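Local coordinates for protein putative transcriptional regulator, LysR family (Vibrio parahaemolyticus, PDB 3OXN) that probably serves as the effector-binding domain of a LysR-type regulator that is thought to bind DNA and control transcription, at residues A[84-89]-A[194-199]; A[116-121]-A[139-144]; A[132-137]-A[185-190]. All blocks are in the same frame, centred on the assembly; numbering follows the deposited sequence.

Interaction 1: A[84-89]-A[194-199]; sequences RSEILG and YSMIWH
Trp198 packs one face of its indole against the aliphatic start of Arg84, at one end of an antiparallel strand pair in the mixed sheet of a lobe of the periplasmic-binding-protein type. The short strands 84-89 and 194-199 run 150° apart in direction. Arg84 CB makes the CH-pi contact, over the five-membered ring. Bends at chi2 and chi3 then carry the guanidinium away to a salt bridge with Glu203, leaving its plane 25° from that of the indole. Trp198 CG lies between its own backbone N and carbonyl carbon (chi1 65°), which folds the ring back across the partner strand and brings CZ3 to 4.0 Å from Glu86 N.

Farther along this face, Glu86 and the selenomethionine Met196 run alongside each other in the same direction, and the bent end of Met196 brings CE up to the carboxylate. Leu88 crosses Met196 at about a right angle, with Leu88 CD2 3.7 Å from Met196 CG. Helix 206-227 packs on this group through Arg212, Val215, Arg216 and Cys219. On the other face Ser85 CB meets Ile197 CD1 at 3.7 Å. The register slips by one residue at a classic beta bulge, where Leu88 N donates to Tyr194 O at 2.9 Å and Tyr194 N donates to Gly89 O at 2.9 Å.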
# COMPACT_ATOMS: atom_id res chain seq x y z
N ARG A 84 3.79 15.52 19.38
CA ARG A 84 4.51 14.56 20.20
C ARG A 84 5.15 13.48 19.33
O ARG A 84 4.59 13.06 18.31
CB ARG A 84 3.56 13.96 21.22
CG ARG A 84 2.77 15.03 21.91
CD ARG A 84 3.71 15.82 22.75
NE ARG A 84 4.68 14.89 23.30
CZ ARG A 84 5.35 15.06 24.44
NH1 ARG A 84 5.15 16.15 25.17
NH2 ARG A 84 6.22 14.13 24.83
N SER A 85 6.33 13.03 19.71
CA SER A 85 7.01 12.06 18.89
C SER A 85 8.00 11.30 19.73
O SER A 85 8.59 11.85 20.65
CB SER A 85 7.74 12.77 17.75
OG SER A 85 8.64 13.72 18.27
N GLU A 86 8.19 10.03 19.40
CA GLU A 86 9.26 9.26 20.00
C GLU A 86 9.82 8.33 18.92
O GLU A 86 9.07 7.84 18.09
CB GLU A 86 8.73 8.46 21.20
CG GLU A 86 8.41 7.02 20.89
CD GLU A 86 8.17 6.19 22.14
OE1 GLU A 86 7.34 6.61 22.97
OE2 GLU A 86 8.82 5.12 22.29
N ILE A 87 11.14 8.10 18.91
CA ILE A 87 11.71 7.15 17.95
C ILE A 87 11.29 5.74 18.31
O ILE A 87 11.19 5.39 19.48
CB ILE A 87 13.23 7.24 17.85
CG1 ILE A 87 13.65 8.67 17.51
CG2 ILE A 87 13.75 6.29 16.81
CD1 ILE A 87 15.11 8.81 17.19
N LEU A 88 11.03 4.93 17.30
CA LEU A 88 10.63 3.54 17.49
C LEU A 88 11.82 2.62 17.29
O LEU A 88 12.04 1.70 18.08
CB LEU A 88 9.53 3.15 16.50
CG LEU A 88 8.11 3.60 16.79
CD1 LEU A 88 7.25 3.13 15.67
CD2 LEU A 88 7.60 3.01 18.09
N GLY A 89 12.59 2.90 16.23
CA GLY A 89 13.70 2.07 15.82
C GLY A 89 14.33 2.45 14.50
O GLY A 89 13.97 3.42 13.87
N TYR A 194 12.53 5.33 12.28
CA TYR A 194 11.08 5.49 12.26
C TYR A 194 10.62 5.92 13.63
O TYR A 194 11.36 5.80 14.60
CB TYR A 194 10.40 4.17 11.89
CG TYR A 194 9.72 4.16 10.55
CD1 TYR A 194 10.39 4.55 9.41
CD2 TYR A 194 8.40 3.73 10.43
CE1 TYR A 194 9.77 4.53 8.16
CE2 TYR A 194 7.76 3.70 9.19
CZ TYR A 194 8.45 4.10 8.06
OH TYR A 194 7.84 4.07 6.82
N SER A 195 9.38 6.40 13.70
CA SER A 195 8.81 6.96 14.92
C SER A 195 7.28 6.94 14.97
O SER A 195 6.62 6.67 13.98
CB SER A 195 9.33 8.39 15.16
OG SER A 195 9.91 8.94 14.01
N MSE A 196 6.74 7.19 16.15
CA MSE A 196 5.32 7.44 16.31
C MSE A 196 5.17 8.93 16.40
O MSE A 196 6.05 9.61 16.94
CB MSE A 196 4.81 6.83 17.59
CG MSE A 196 4.72 5.33 17.58
SE MSE A 196 4.09 4.71 19.35
CE MSE A 196 5.47 5.51 20.48
N ILE A 197 4.08 9.46 15.86
CA ILE A 197 3.80 10.87 15.99
C ILE A 197 2.37 11.06 16.41
O ILE A 197 1.48 10.38 15.90
CB ILE A 197 4.05 11.62 14.66
CG1 ILE A 197 5.28 11.05 13.93
CG2 ILE A 197 4.19 13.13 14.91
CD1 ILE A 197 6.60 11.51 14.48
N TRP A 198 2.13 11.97 17.34
CA TRP A 198 0.76 12.25 17.76
C TRP A 198 0.56 13.68 18.25
O TRP A 198 1.52 14.38 18.59
CB TRP A 198 0.29 11.25 18.83
CG TRP A 198 1.05 11.33 20.11
CD1 TRP A 198 0.69 12.03 21.22
CD2 TRP A 198 2.29 10.69 20.42
NE1 TRP A 198 1.63 11.87 22.20
CE2 TRP A 198 2.63 11.05 21.73
CE3 TRP A 198 3.16 9.85 19.71
CZ2 TRP A 198 3.79 10.60 22.35
CZ3 TRP A 198 4.32 9.40 20.33
CH2 TRP A 198 4.62 9.78 21.64
N HIS A 199 -0.70 14.10 18.28
CA HIS A 199 -1.09 15.41 18.77
C HIS A 199 -1.02 15.47 20.31
O HIS A 199 -1.32 14.49 20.98
CB HIS A 199 -2.51 15.72 18.30
CG HIS A 199 -2.86 17.18 18.27
ND1 HIS A 199 -3.29 17.87 19.39
CD2 HIS A 199 -2.88 18.07 17.25
CE1 HIS A 199 -3.55 19.12 19.06
NE2 HIS A 199 -3.31 19.27 17.76

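Interaction 2: A[116-121]-A[139-144]; sequences HPHAMI and PQRKMV
His118 and Arg141 form the tightly packed part of this contact. Arg141 CD stands over the centre of one face of the imidazole in a CH-pi contact, and the ring and guanidinium planes are 84° apart, so the guanidinium is not stacked on the ring but turns its edge toward His118 CD2. The Arg141 chain, extended from CG to NE, reaches past the ring to a salt bridge between its NH2 and Glu132. Beside it, the selenomethionines Met120 and Met143 cross obliquely, with Met120 CE 3.5 Å from Met143 SE. Both segments belong to a beta-alpha-beta unit in which helix 125-134 links the parallel strands 117-120 and 142-146. The backbone pairing is looser: His118 N donates to Lys142 O at 2.7 Å, but the return bond from Val144 N to His118 O is weak, bent to 121°, and the short strand axes diverge by 53°. On the solvent side the exposed Lys142 runs alongside Pro117, its extended chain laying CD and CE along the start of the proline. Val144 O accepts a hydrogen bond from Tyr42 OH of the second subunit, and Met143 O one from Ser49 OG of that same chain.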
# COMPACT_ATOMS: atom_id res chain seq x y z
N HIS A 116 22.62 -1.42 -13.39
CA HIS A 116 21.37 -2.15 -13.57
C HIS A 116 20.14 -1.27 -13.33
O HIS A 116 20.23 -0.27 -12.60
CB HIS A 116 21.32 -3.37 -12.63
CG HIS A 116 22.20 -4.50 -13.06
ND1 HIS A 116 21.73 -5.57 -13.80
CD2 HIS A 116 23.51 -4.75 -12.84
CE1 HIS A 116 22.71 -6.42 -14.02
NE2 HIS A 116 23.81 -5.94 -13.46
N PRO A 117 19.00 -1.64 -13.93
CA PRO A 117 17.74 -0.90 -13.74
C PRO A 117 17.32 -1.04 -12.29
O PRO A 117 17.42 -2.14 -11.74
CB PRO A 117 16.74 -1.66 -14.62
CG PRO A 117 17.51 -2.73 -15.32
CD PRO A 117 18.79 -2.92 -14.62
N HIS A 118 16.86 0.04 -11.68
CA HIS A 118 16.51 0.02 -10.27
C HIS A 118 15.01 0.18 -10.10
O HIS A 118 14.40 1.03 -10.74
CB HIS A 118 17.22 1.16 -9.53
CG HIS A 118 18.69 0.92 -9.28
ND1 HIS A 118 19.62 0.86 -10.30
CD2 HIS A 118 19.38 0.75 -8.13
CE1 HIS A 118 20.82 0.65 -9.78
NE2 HIS A 118 20.70 0.59 -8.47
N ALA A 119 14.43 -0.65 -9.23
CA ALA A 119 13.03 -0.50 -8.82
C ALA A 119 12.96 -0.15 -7.33
O ALA A 119 13.37 -0.93 -6.49
CB ALA A 119 12.26 -1.77 -9.10
N MSE A 120 12.45 1.04 -7.01
CA MSE A 120 12.48 1.50 -5.62
C MSE A 120 11.16 1.37 -4.91
O MSE A 120 10.23 2.14 -5.15
CB MSE A 120 12.93 2.95 -5.55
CG MSE A 120 13.00 3.46 -4.14
SE MSE A 120 14.10 5.07 -3.99
CE MSE A 120 15.62 4.55 -5.12
N ILE A 121 11.07 0.43 -3.98
CA ILE A 121 9.80 0.12 -3.36
C ILE A 121 9.70 0.65 -1.94
O ILE A 121 10.70 0.69 -1.23
CB ILE A 121 9.55 -1.40 -3.39
CG1 ILE A 121 9.09 -1.80 -4.79
CG2 ILE A 121 8.53 -1.81 -2.34
CD1 ILE A 121 7.99 -0.90 -5.29
N PRO A 139 27.87 7.98 -10.61
CA PRO A 139 27.05 8.03 -11.82
C PRO A 139 25.58 7.95 -11.46
O PRO A 139 25.23 7.49 -10.38
CB PRO A 139 27.49 6.77 -12.56
CG PRO A 139 28.91 6.65 -12.21
CD PRO A 139 29.02 7.08 -10.77
N GLN A 140 24.74 8.41 -12.36
CA GLN A 140 23.30 8.24 -12.20
C GLN A 140 22.98 6.75 -12.37
O GLN A 140 23.58 6.07 -13.19
CB GLN A 140 22.61 9.03 -13.31
CG GLN A 140 21.59 10.05 -12.87
CD GLN A 140 21.40 11.12 -13.95
OE1 GLN A 140 22.28 11.98 -14.13
NE2 GLN A 140 20.28 11.06 -14.68
N ARG A 141 22.04 6.22 -11.60
CA ARG A 141 21.51 4.92 -11.97
C ARG A 141 20.21 5.13 -12.72
O ARG A 141 19.64 6.21 -12.70
CB ARG A 141 21.34 4.02 -10.74
CG ARG A 141 20.19 4.38 -9.86
CD ARG A 141 20.40 3.82 -8.48
NE ARG A 141 19.52 4.44 -7.50
CZ ARG A 141 19.60 5.71 -7.13
NH1 ARG A 141 20.52 6.51 -7.67
NH2 ARG A 141 18.76 6.18 -6.23
N LYS A 142 19.74 4.10 -13.43
CA LYS A 142 18.45 4.16 -14.08
C LYS A 142 17.38 3.67 -13.12
O LYS A 142 17.36 2.50 -12.73
CB LYS A 142 18.45 3.36 -15.39
CG LYS A 142 19.22 2.01 -15.29
CD LYS A 142 19.54 1.35 -16.66
CE LYS A 142 20.22 -0.03 -16.46
NZ LYS A 142 20.81 -0.66 -17.69
N MSE A 143 16.50 4.58 -12.73
CA MSE A 143 15.37 4.27 -11.86
C MSE A 143 14.14 3.92 -12.67
O MSE A 143 13.31 4.78 -12.97
CB MSE A 143 15.08 5.51 -11.03
CG MSE A 143 15.74 5.51 -9.66
SE MSE A 143 14.44 4.73 -8.45
CE MSE A 143 12.91 5.87 -8.90
N VAL A 144 14.01 2.66 -13.05
CA VAL A 144 12.95 2.23 -13.95
C VAL A 144 11.56 2.17 -13.29
O VAL A 144 10.54 2.26 -13.97
CB VAL A 144 13.31 0.85 -14.55
CG1 VAL A 144 12.08 0.00 -14.73
CG2 VAL A 144 14.05 1.03 -15.86

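Interaction 3: A[132-137]-A[185-190]; sequences EQALID and LPFQFT
Leu135 sets its CD1 methyl over one face of the Phe187 ring, a CH-pi contact where the end of helix 125-134 meets the loop 185-190. CD1 lies 16° off the ring normal as seen from the centroid, which places it over the face, shifted toward the rim on the side of CD2 and CE2. The two side chains cross at about a right angle, and the second methyl also reaches the ring, with Leu135 CD2 3.6 Å from Phe187 CE2. Phe187 CG stands between its own backbone N and carbonyl carbon (chi1 55°), which swings the ring up against the helix end. Its opposite face is backed by Leu185 CB, from the same loop, 4.2 Å above the plane, so the ring is sandwiched between two leucines.

The remaining contacts are ordinary apolar packing centred on one methyl. Ala134 CB points at the loop and touches both aromatic rings, lying 3.9 Å from Phe187 CE1 and 4.0 Å from Phe189 CD1. It meets Phe189 at the ring edge, near the ring plane.

No hydrogen bond links the two segments. The nearest CA atoms, those of Ala134 and Phe189, are 6.5 Å apart, consistent with side chains rather than backbones bridging the gap, and the buried surface is a modest 179 Å². The carboxylate of Glu132 is engaged elsewhere, in a salt bridge with Lys128 among others.

Phe187 and Phe189 also pack on Ile131, one turn back along helix 125-134. Leu135 and Leu185 both touch Tyr113 of helix 110-114, while Leu185 and Phe189 rest on Val93 of strand 93-98, placing the loop among two helices and a strand of the second sheet.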
# COMPACT_ATOMS: atom_id res chain seq x y z
N GLU A 132 19.90 9.22 -2.19
CA GLU A 132 20.33 10.01 -3.31
C GLU A 132 21.55 10.79 -2.86
O GLU A 132 22.50 10.99 -3.63
CB GLU A 132 19.22 10.96 -3.73
CG GLU A 132 18.85 10.83 -5.19
CD GLU A 132 18.07 9.57 -5.49
OE1 GLU A 132 17.03 9.66 -6.19
OE2 GLU A 132 18.48 8.50 -5.01
N GLN A 133 21.53 11.19 -1.60
CA GLN A 133 22.60 11.98 -1.01
C GLN A 133 23.82 11.14 -0.64
O GLN A 133 24.93 11.66 -0.44
CB GLN A 133 22.06 12.72 0.21
CG GLN A 133 23.02 13.72 0.79
CD GLN A 133 23.80 14.47 -0.27
OE1 GLN A 133 25.01 14.68 -0.12
NE2 GLN A 133 23.13 14.89 -1.35
N ALA A 134 23.62 9.82 -0.54
CA ALA A 134 24.68 8.88 -0.22
C ALA A 134 25.35 8.46 -1.51
O ALA A 134 26.53 8.11 -1.54
CB ALA A 134 24.11 7.68 0.49
N LEU A 135 24.56 8.49 -2.58
CA LEU A 135 25.04 8.19 -3.92
C LEU A 135 25.36 9.48 -4.68
O LEU A 135 25.43 9.45 -5.90
CB LEU A 135 23.99 7.38 -4.67
CG LEU A 135 24.25 5.90 -4.89
CD1 LEU A 135 25.14 5.34 -3.83
CD2 LEU A 135 22.94 5.14 -4.95
N ILE A 136 25.56 10.58 -3.97
CA ILE A 136 25.67 11.91 -4.58
C ILE A 136 26.88 12.10 -5.49
O ILE A 136 26.86 12.95 -6.38
CB ILE A 136 25.62 13.05 -3.54
CG1 ILE A 136 25.22 14.37 -4.19
CG2 ILE A 136 26.95 13.24 -2.86
CD1 ILE A 136 23.81 14.45 -4.64
N ASP A 137 27.94 11.31 -5.29
CA ASP A 137 29.17 11.45 -6.06
C ASP A 137 29.33 10.36 -7.11
O ASP A 137 30.41 10.17 -7.66
CB ASP A 137 30.41 11.41 -5.15
CG ASP A 137 30.54 12.65 -4.26
OD1 ASP A 137 30.22 13.77 -4.75
OD2 ASP A 137 30.97 12.50 -3.09
N LEU A 185 23.35 -2.98 0.39
CA LEU A 185 23.65 -1.81 -0.41
C LEU A 185 25.16 -1.72 -0.56
O LEU A 185 25.86 -1.67 0.45
CB LEU A 185 23.17 -0.56 0.29
CG LEU A 185 21.67 -0.28 0.29
CD1 LEU A 185 21.41 0.93 1.16
CD2 LEU A 185 21.19 -0.08 -1.13
N PRO A 186 25.66 -1.67 -1.81
CA PRO A 186 27.09 -1.68 -2.08
C PRO A 186 27.71 -0.35 -1.71
O PRO A 186 28.68 0.05 -2.35
CB PRO A 186 27.16 -1.84 -3.60
CG PRO A 186 25.77 -2.05 -4.07
CD PRO A 186 24.89 -1.46 -3.03
N PHE A 187 27.15 0.32 -0.72
CA PHE A 187 27.74 1.55 -0.22
C PHE A 187 27.42 1.79 1.25
O PHE A 187 26.62 1.08 1.85
CB PHE A 187 27.35 2.77 -1.08
CG PHE A 187 25.87 2.96 -1.24
CD1 PHE A 187 25.14 3.69 -0.30
CD2 PHE A 187 25.20 2.43 -2.33
CE1 PHE A 187 23.77 3.88 -0.47
CE2 PHE A 187 23.82 2.63 -2.50
CZ PHE A 187 23.11 3.35 -1.57
N GLN A 188 28.09 2.79 1.82
CA GLN A 188 27.86 3.13 3.21
C GLN A 188 26.58 3.92 3.26
O GLN A 188 26.45 4.94 2.58
CB GLN A 188 29.01 3.98 3.76
CG GLN A 188 29.02 4.07 5.29
CD GLN A 188 29.47 5.44 5.81
OE1 GLN A 188 30.30 6.11 5.19
NE2 GLN A 188 28.90 5.86 6.94
N PHE A 189 25.64 3.42 4.04
CA PHE A 189 24.35 4.07 4.21
C PHE A 189 23.93 3.83 5.65
O PHE A 189 23.88 2.69 6.11
CB PHE A 189 23.31 3.50 3.24
CG PHE A 189 21.96 4.16 3.34
CD1 PHE A 189 21.73 5.40 2.76
CD2 PHE A 189 20.92 3.53 4.02
CE1 PHE A 189 20.51 6.01 2.87
CE2 PHE A 189 19.68 4.13 4.12
CZ PHE A 189 19.48 5.38 3.54
N THR A 190 23.63 4.91 6.36
CA THR A 190 23.40 4.84 7.79
C THR A 190 21.91 4.84 8.11
O THR A 190 21.21 5.81 7.85
CB THR A 190 24.14 6.00 8.51
OG1 THR A 190 25.47 6.13 7.98
CG2 THR A 190 24.21 5.74 10.01

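How the interactions relate
From the N terminus, the chain reaches strand 84-89 in the first five-stranded sheet, then passes into the second sheet with strand 93-98. Interaction 1 closes the longest loop, joining 84-89 to 194-199 after the chain has returned, and its span encloses the other two contacts. Interaction 2 closes a short loop around helix 125-134, tying strands of the second sheet. Interaction 3 starts within that loop, at 132-137, and ends beyond it at 185-190, tying the C-terminal end of helix 125-134 to the loop between strands 180-183 and 194-199. Interactions 2 and 3 therefore cross, and they touch where Arg141 of one meets the end of helix 125-134 in the other.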